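Side-chain contacts in putative cell surface protein, similar to internalin proteins (Listeria monocytogenes EGD-e, PDB 5KZS), which is of unknown function but, as a putative cell-surface, internalin-like leucine-rich-repeat protein, may engage host proteins: residues L197-N202 / N206-F211; N228-N233 / F266-I271; L304-L309 / Y314-Q319. One frame throughout, in Å; residues are numbered along the deposited sequence.

Contact 1: residues L197-N202 / N206-F211; sequences LNLSFN and NTMTNF
Leu197 sets its CG anti to the backbone N (chi1 176°) and Phe211 sets its own anti to the carbonyl carbon, which sends a methyl and a ring toward each other from opposite directions. Leu197 CD2 stops 4.2 Å from Phe211 CE2, approaching the ring obliquely. The second meeting depends on a bend: the chain of Met208, present as selenomethionine, is extended from CA to SE and then bends at chi3 (-93°), swinging its terminal methyl inward. Met208 CE thereby comes 4.1 Å from Leu199 CD1. Both touches are apolar packing of modest extent, about 93 Å² in all, between segments whose nearest CA atoms are 11.4 Å apart (Leu199 and Met208). Thr209 O sits 3.8 Å above the Phe211 ring plane, over its centre, on the opposite side of that plane from Leu197 CD2.

Behind the leucines the turn after strand 196-198 is held by polar side chains. Asn198 OD1 takes two donors, Ser200 N at 3.2 Å, which closes an Asx turn, and Ser200 OG at 2.7 Å. Asn202 points its amide inward, and Asn202 ND2 donates to Leu199 O at 2.8 Å; the nitrogen lies above the carbonyl plane, not on a lone pair, while the oxygen lies close to the amide plane of Asn202. The same amide also bonds Leu177 O and Leu182 N, and Asn225 ND2 reaches Leu199 O from the loop after strand 219-221. Leucines on and just after the parallel strands, stacked in the solenoid interior, with a buried asparagine joining each turn to the next, form the asparagine ladder and hydrophobic core of a leucine-rich-repeat solenoid; here Met208 and Phe211, on the return loop, pack against that core.

Contact 2: residues N228-N233 / F266-I271; sequences NELPSN and FQLAEI
Gln267, on helix 263-270, reaches Leu230 in the loop that follows strand 226-227, joining the end of the leucine-rich-repeat solenoid to the C-terminal region, whose strands are consistent with the Ig-like domain that follows the repeats in internalins. These two residues bury most of the surface here. A chi2 of 174° keeps the Gln267 chain extended, carrying the amide out to the loop backbone, where it bonds both polar atoms of a single residue. Leu230 N donates to Gln267 OE1 at 3.0 Å in an almost straight bond (177°), and Gln267 NE2 returns a bond to Leu230 O at 2.9 Å, more bent at 140°. In both, the donor is tilted from the acceptor's carbonyl plane. Gripped at both ends, the amide has its rotation fixed, and it meets the N-H and C=O of buried Leu230 as a neighbouring backbone might.

The side chains of Leu230 and Gln267 run antiparallel alongside each other, placing Leu230 CB 3.7 Å from Gln267 OE1. Glu229 flanks the amide, its CA 3.6 Å from Gln267 OE1. Beyond the polar pair, Leu230 also packs on Ile238 and Ile264, and it crosses Leu268 at about a right angle, with Leu230 CD1 3.9 Å from Leu268 CD2.

Contact 3: residues L304-L309 / Y314-Q319; sequences LDTSEL and YNFNVQ
Segment 304-309 leaves strand 301-304 and makes a type I turn from Thr306 to Leu309, passing strand 312-320 with CA atoms 9.0 Å apart at Leu304 and Val318 and 9.4 Å apart at Leu309 and Tyr314, a separation bridged by side chains. Phe316 is the central piece. Leu304 lies alongside the ring, pointing the other way, and brings CD1 to 3.5 Å from Phe316 CD2, while its other methyl, Leu304 CD2, meets Val318 CG2 at 3.9 Å. At Thr306, chi1 of 54° puts OG1 between the backbone N and the carbonyl carbon, where it bonds Glu256 O, and turns CG2 to the ring, with Thr306 CG2 3.6 Å from Phe316 CZ. Leu309 serves both rings: its CD1 is at the edge of Phe316, in plane, 4.0 Å from Phe316 CZ, and also over one face of Tyr314, offset toward the rim. Leu309 CB comes 3.8 Å from Tyr314 OH, a hydroxyl bonded to Ser310 O, which ties the ring to the connecting loop. Leu337 and Tyr283 on the adjoining strands extend this apolar cluster, typical of the interior of a beta domain and consistent with the Ig-like beta-sandwich of internalins.

Overall arrangement
From the N terminus the contacts follow one another in series, without nesting or crossing. Contact 1 closes a short loop within the leucine-rich repeats, joining a strand to its own return segment. Contact 2 closes a longer loop, with 32 residues between its segments, bringing a loop near the solenoid's end against helix 263-270. Contacts 1 and 2 touch: Asn210 bonds Ser232 and Asn233, and Asn206 and Asn228 are probably paired through their backbones, stacking the return loops. Contact 3 closes another short loop in the C-terminal sheet, its nearest atoms about 9 Å from contact 2 and about 14 Å from contact 1. Contact 2 thus joins the repeats to the domain whose interior contact 3 packs.

Contact 1: residues L197-N202 / N206-F211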
# COMPACT_ATOMS: atom_id res chain seq x y z
N LEU A 197 5.47 -7.76 0.93
CA LEU A 197 5.10 -6.58 1.69
C LEU A 197 5.43 -5.40 0.81
O LEU A 197 6.60 -5.16 0.49
CB LEU A 197 5.87 -6.53 3.03
CG LEU A 197 5.70 -5.33 3.96
CD1 LEU A 197 4.25 -5.08 4.31
CD2 LEU A 197 6.50 -5.54 5.22
N ASN A 198 4.41 -4.67 0.41
CA ASN A 198 4.64 -3.55 -0.48
C ASN A 198 4.51 -2.25 0.30
O ASN A 198 3.41 -1.93 0.78
CB ASN A 198 3.64 -3.61 -1.63
CG ASN A 198 3.95 -2.63 -2.74
OD1 ASN A 198 4.81 -1.74 -2.62
ND2 ASN A 198 3.23 -2.77 -3.83
N LEU A 199 5.63 -1.52 0.42
CA LEU A 199 5.67 -0.22 1.09
C LEU A 199 6.20 0.92 0.22
O LEU A 199 6.63 1.95 0.73
CB LEU A 199 6.50 -0.32 2.37
CG LEU A 199 6.12 -1.47 3.32
CD1 LEU A 199 7.18 -1.69 4.37
CD2 LEU A 199 4.78 -1.21 3.98
N SER A 200 6.13 0.75 -1.10
CA SER A 200 6.54 1.80 -2.04
C SER A 200 5.69 3.07 -1.93
O SER A 200 4.55 3.03 -1.47
CB SER A 200 6.47 1.25 -3.46
OG SER A 200 5.21 0.65 -3.71
N PHE A 201 6.25 4.20 -2.36
CA PHE A 201 5.62 5.53 -2.26
C PHE A 201 5.05 5.81 -0.86
O PHE A 201 3.82 5.98 -0.67
CB PHE A 201 4.50 5.73 -3.28
CG PHE A 201 4.88 5.46 -4.70
CD1 PHE A 201 4.85 4.16 -5.20
CD2 PHE A 201 5.16 6.52 -5.57
CE1 PHE A 201 5.13 3.91 -6.54
CE2 PHE A 201 5.46 6.28 -6.91
CZ PHE A 201 5.45 4.96 -7.39
N ASN A 202 5.95 5.81 0.11
CA ASN A 202 5.65 6.19 1.48
C ASN A 202 6.67 7.25 1.91
O ASN A 202 7.35 7.86 1.06
CB ASN A 202 5.65 4.93 2.37
CG ASN A 202 4.31 4.20 2.37
OD1 ASN A 202 3.36 4.62 3.03
ND2 ASN A 202 4.26 3.09 1.65
N ASN A 206 15.48 7.94 6.57
CA ASN A 206 16.69 7.50 7.26
C ASN A 206 16.77 5.98 7.43
O ASN A 206 17.47 5.30 6.68
CB ASN A 206 16.87 8.27 8.58
CG ASN A 206 18.31 8.26 9.10
OD1 ASN A 206 19.25 7.70 8.50
ND2 ASN A 206 18.49 8.92 10.23
N THR A 207 16.04 5.44 8.40
CA THR A 207 16.04 4.01 8.69
C THR A 207 14.62 3.62 9.06
O THR A 207 13.75 4.47 9.23
CB THR A 207 16.97 3.67 9.88
OG1 THR A 207 16.46 4.26 11.09
CG2 THR A 207 18.38 4.15 9.64
N MSE A 208 14.42 2.32 9.20
CA MSE A 208 13.11 1.75 9.54
C MSE A 208 13.34 0.52 10.36
O MSE A 208 14.48 0.08 10.55
CB MSE A 208 12.35 1.43 8.25
CG MSE A 208 12.85 0.13 7.59
SE MSE A 208 12.01 -0.28 5.85
CE MSE A 208 10.58 -1.41 6.62
N THR A 209 12.24 -0.07 10.80
CA THR A 209 12.23 -1.30 11.55
C THR A 209 12.95 -2.47 10.90
O THR A 209 12.61 -2.85 9.81
CB THR A 209 10.78 -1.72 11.72
OG1 THR A 209 10.10 -0.66 12.41
CG2 THR A 209 10.67 -3.03 12.50
N ASN A 210 13.91 -3.04 11.60
CA ASN A 210 14.70 -4.15 11.08
C ASN A 210 14.00 -5.45 11.46
O ASN A 210 14.28 -6.02 12.51
CB ASN A 210 16.13 -4.09 11.62
CG ASN A 210 17.09 -5.02 10.90
OD1 ASN A 210 16.80 -5.53 9.81
ND2 ASN A 210 18.26 -5.24 11.49
N PHE A 211 13.12 -5.92 10.59
CA PHE A 211 12.14 -6.97 10.95
C PHE A 211 12.76 -8.27 11.48
O PHE A 211 13.53 -8.92 10.78
CB PHE A 211 11.24 -7.30 9.75
CG PHE A 211 10.41 -6.14 9.27
CD1 PHE A 211 9.48 -5.54 10.10
CD2 PHE A 211 10.57 -5.64 7.99
CE1 PHE A 211 8.73 -4.47 9.66
CE2 PHE A 211 9.82 -4.57 7.54
CZ PHE A 211 8.90 -3.98 8.37

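Contact 2: residues N228-N233 / F266-I271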
# COMPACT_ATOMS: atom_id res chain seq x y z
N ASN A 228 18.33 6.08 4.14
CA ASN A 228 19.78 6.14 4.05
C ASN A 228 20.39 4.76 4.26
O ASN A 228 21.53 4.52 3.90
CB ASN A 228 20.35 7.10 5.09
CG ASN A 228 19.96 8.53 4.82
OD1 ASN A 228 18.84 8.92 5.09
ND2 ASN A 228 20.88 9.32 4.28
N GLU A 229 19.62 3.85 4.83
CA GLU A 229 20.15 2.55 5.20
C GLU A 229 18.99 1.57 5.26
O GLU A 229 17.91 1.90 5.76
CB GLU A 229 20.89 2.66 6.55
CG GLU A 229 20.88 1.40 7.42
CD GLU A 229 21.96 1.41 8.48
OE1 GLU A 229 22.85 0.53 8.41
OE2 GLU A 229 21.95 2.30 9.38
N LEU A 230 19.26 0.37 4.78
CA LEU A 230 18.28 -0.68 4.67
C LEU A 230 18.35 -1.68 5.83
O LEU A 230 19.43 -1.99 6.30
CB LEU A 230 18.49 -1.44 3.35
CG LEU A 230 18.55 -0.64 2.04
CD1 LEU A 230 18.74 -1.58 0.87
CD2 LEU A 230 17.33 0.25 1.83
N PRO A 231 17.20 -2.21 6.26
CA PRO A 231 17.16 -3.20 7.34
C PRO A 231 17.86 -4.52 6.97
O PRO A 231 17.36 -5.28 6.13
CB PRO A 231 15.67 -3.42 7.56
CG PRO A 231 15.05 -3.13 6.23
CD PRO A 231 15.86 -2.00 5.68
N SER A 232 19.00 -4.76 7.62
CA SER A 232 19.89 -5.91 7.34
C SER A 232 19.25 -7.32 7.38
O SER A 232 19.71 -8.22 6.68
CB SER A 232 21.06 -5.89 8.31
OG SER A 232 20.59 -6.03 9.64
N ASN A 233 18.21 -7.51 8.20
CA ASN A 233 17.56 -8.83 8.36
C ASN A 233 16.77 -9.31 7.14
O ASN A 233 16.49 -10.50 7.00
CB ASN A 233 16.63 -8.86 9.59
CG ASN A 233 17.36 -8.70 10.89
OD1 ASN A 233 18.57 -8.88 10.98
ND2 ASN A 233 16.62 -8.34 11.93
N PHE A 266 25.82 0.55 -0.89
CA PHE A 266 26.68 -0.65 -0.82
C PHE A 266 25.86 -1.86 -0.45
O PHE A 266 26.22 -2.99 -0.78
CB PHE A 266 27.81 -0.45 0.18
CG PHE A 266 28.71 0.69 -0.16
CD1 PHE A 266 28.40 1.99 0.24
CD2 PHE A 266 29.86 0.48 -0.91
CE1 PHE A 266 29.22 3.05 -0.08
CE2 PHE A 266 30.69 1.54 -1.24
CZ PHE A 266 30.37 2.83 -0.82
N GLN A 267 24.77 -1.61 0.26
CA GLN A 267 23.77 -2.62 0.52
C GLN A 267 23.12 -3.07 -0.79
O GLN A 267 23.05 -4.27 -1.08
CB GLN A 267 22.75 -2.09 1.52
CG GLN A 267 23.30 -2.06 2.93
CD GLN A 267 22.36 -1.41 3.92
OE1 GLN A 267 21.99 -0.24 3.79
NE2 GLN A 267 21.97 -2.17 4.94
N LEU A 268 22.66 -2.11 -1.59
CA LEU A 268 22.06 -2.41 -2.90
C LEU A 268 23.06 -3.10 -3.82
O LEU A 268 22.72 -4.07 -4.50
CB LEU A 268 21.55 -1.14 -3.59
CG LEU A 268 20.29 -0.53 -2.98
CD1 LEU A 268 19.94 0.78 -3.68
CD2 LEU A 268 19.12 -1.51 -3.00
N ALA A 269 24.29 -2.59 -3.82
CA ALA A 269 25.39 -3.17 -4.59
C ALA A 269 25.59 -4.63 -4.21
O ALA A 269 25.63 -5.50 -5.08
CB ALA A 269 26.68 -2.39 -4.35
N GLU A 270 25.68 -4.89 -2.91
CA GLU A 270 25.87 -6.24 -2.36
C GLU A 270 24.82 -7.23 -2.84
O GLU A 270 25.13 -8.40 -3.08
CB GLU A 270 25.89 -6.18 -0.82
CG GLU A 270 25.53 -7.48 -0.09
CD GLU A 270 25.72 -7.36 1.42
OE1 GLU A 270 25.88 -6.23 1.92
OE2 GLU A 270 25.69 -8.43 2.08
N ILE A 271 23.59 -6.75 -2.98
CA ILE A 271 22.43 -7.59 -3.31
C ILE A 271 22.11 -7.62 -4.84
O ILE A 271 21.08 -8.17 -5.26
CB ILE A 271 21.25 -7.18 -2.38
CG1 ILE A 271 20.60 -8.42 -1.76
CG2 ILE A 271 20.24 -6.23 -3.04
CD1 ILE A 271 21.47 -9.09 -0.70

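Contact 3: residues L304-L309 / Y314-Q319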
# COMPACT_ATOMS: atom_id res chain seq x y z
N LEU A 304 33.67 12.82 -2.45
CA LEU A 304 33.61 13.78 -3.54
C LEU A 304 34.87 14.64 -3.49
O LEU A 304 35.23 15.16 -2.43
CB LEU A 304 32.39 14.69 -3.40
CG LEU A 304 30.96 14.16 -3.13
CD1 LEU A 304 29.97 15.01 -3.92
CD2 LEU A 304 30.75 12.68 -3.43
N ASP A 305 35.55 14.80 -4.63
CA ASP A 305 36.71 15.69 -4.72
C ASP A 305 36.27 17.16 -4.74
O ASP A 305 36.19 17.80 -5.78
CB ASP A 305 37.58 15.33 -5.93
CG ASP A 305 39.00 15.89 -5.83
OD1 ASP A 305 39.23 16.86 -5.07
OD2 ASP A 305 39.89 15.33 -6.51
N THR A 306 36.01 17.70 -3.54
CA THR A 306 35.60 19.10 -3.35
C THR A 306 36.78 20.06 -3.17
O THR A 306 36.56 21.21 -2.80
CB THR A 306 34.65 19.25 -2.14
OG1 THR A 306 35.24 18.67 -0.96
CG2 THR A 306 33.33 18.57 -2.43
N SER A 307 38.00 19.61 -3.47
CA SER A 307 39.20 20.37 -3.13
C SER A 307 39.51 21.60 -3.99
O SER A 307 40.40 22.36 -3.64
CB SER A 307 40.43 19.44 -3.11
OG SER A 307 40.77 18.97 -4.39
N GLU A 308 38.79 21.80 -5.09
CA GLU A 308 39.06 22.95 -5.97
C GLU A 308 38.12 24.13 -5.74
O GLU A 308 38.25 25.16 -6.40
CB GLU A 308 39.03 22.50 -7.43
CG GLU A 308 40.22 21.64 -7.84
CD GLU A 308 39.85 20.54 -8.83
OE1 GLU A 308 39.70 20.83 -10.04
OE2 GLU A 308 39.73 19.37 -8.39
N LEU A 309 37.21 24.01 -4.79
CA LEU A 309 36.13 24.99 -4.63
C LEU A 309 36.55 26.21 -3.80
O LEU A 309 37.20 26.06 -2.76
CB LEU A 309 34.92 24.33 -3.95
CG LEU A 309 34.38 23.04 -4.56
CD1 LEU A 309 33.42 22.38 -3.59
CD2 LEU A 309 33.72 23.33 -5.90
N TYR A 314 27.25 25.48 -0.90
CA TYR A 314 27.05 24.63 -2.07
C TYR A 314 25.94 23.60 -1.85
O TYR A 314 26.04 22.78 -0.93
CB TYR A 314 28.35 23.90 -2.38
CG TYR A 314 29.46 24.80 -2.88
CD1 TYR A 314 29.48 25.24 -4.21
CD2 TYR A 314 30.50 25.19 -2.04
CE1 TYR A 314 30.50 26.05 -4.68
CE2 TYR A 314 31.53 26.01 -2.50
CZ TYR A 314 31.53 26.43 -3.82
OH TYR A 314 32.54 27.23 -4.28
N ASN A 315 24.91 23.62 -2.69
CA ASN A 315 23.86 22.61 -2.66
C ASN A 315 24.34 21.37 -3.41
O ASN A 315 24.31 21.34 -4.64
CB ASN A 315 22.57 23.13 -3.28
CG ASN A 315 21.98 24.28 -2.50
OD1 ASN A 315 21.90 24.24 -1.27
ND2 ASN A 315 21.56 25.32 -3.21
N PHE A 316 24.79 20.37 -2.67
CA PHE A 316 25.34 19.15 -3.27
C PHE A 316 24.28 18.08 -3.44
O PHE A 316 23.22 18.12 -2.80
CB PHE A 316 26.51 18.59 -2.45
CG PHE A 316 27.85 19.06 -2.94
CD1 PHE A 316 28.36 20.30 -2.56
CD2 PHE A 316 28.60 18.27 -3.81
CE1 PHE A 316 29.59 20.74 -3.03
CE2 PHE A 316 29.83 18.69 -4.28
CZ PHE A 316 30.32 19.93 -3.89
N ASN A 317 24.57 17.14 -4.35
CA ASN A 317 23.90 15.85 -4.37
C ASN A 317 24.76 14.75 -4.94
O ASN A 317 25.70 14.97 -5.68
CB ASN A 317 22.57 15.89 -5.14
CG ASN A 317 22.75 16.04 -6.65
OD1 ASN A 317 22.73 15.05 -7.39
ND2 ASN A 317 22.93 17.27 -7.10
N VAL A 318 24.39 13.53 -4.57
CA VAL A 318 24.92 12.32 -5.15
C VAL A 318 23.74 11.73 -5.92
O VAL A 318 22.60 11.90 -5.51
CB VAL A 318 25.47 11.41 -4.02
CG1 VAL A 318 25.21 9.92 -4.26
CG2 VAL A 318 26.96 11.67 -3.81
N GLN A 319 24.01 11.08 -7.06
CA GLN A 319 23.01 10.37 -7.85
C GLN A 319 23.56 9.02 -8.26
O GLN A 319 24.71 8.91 -8.65
CB GLN A 319 22.68 11.15 -9.11
CG GLN A 319 21.61 12.20 -8.94
CD GLN A 319 21.40 13.02 -10.20
OE1 GLN A 319 21.29 12.47 -11.30
NE2 GLN A 319 21.35 14.34 -10.05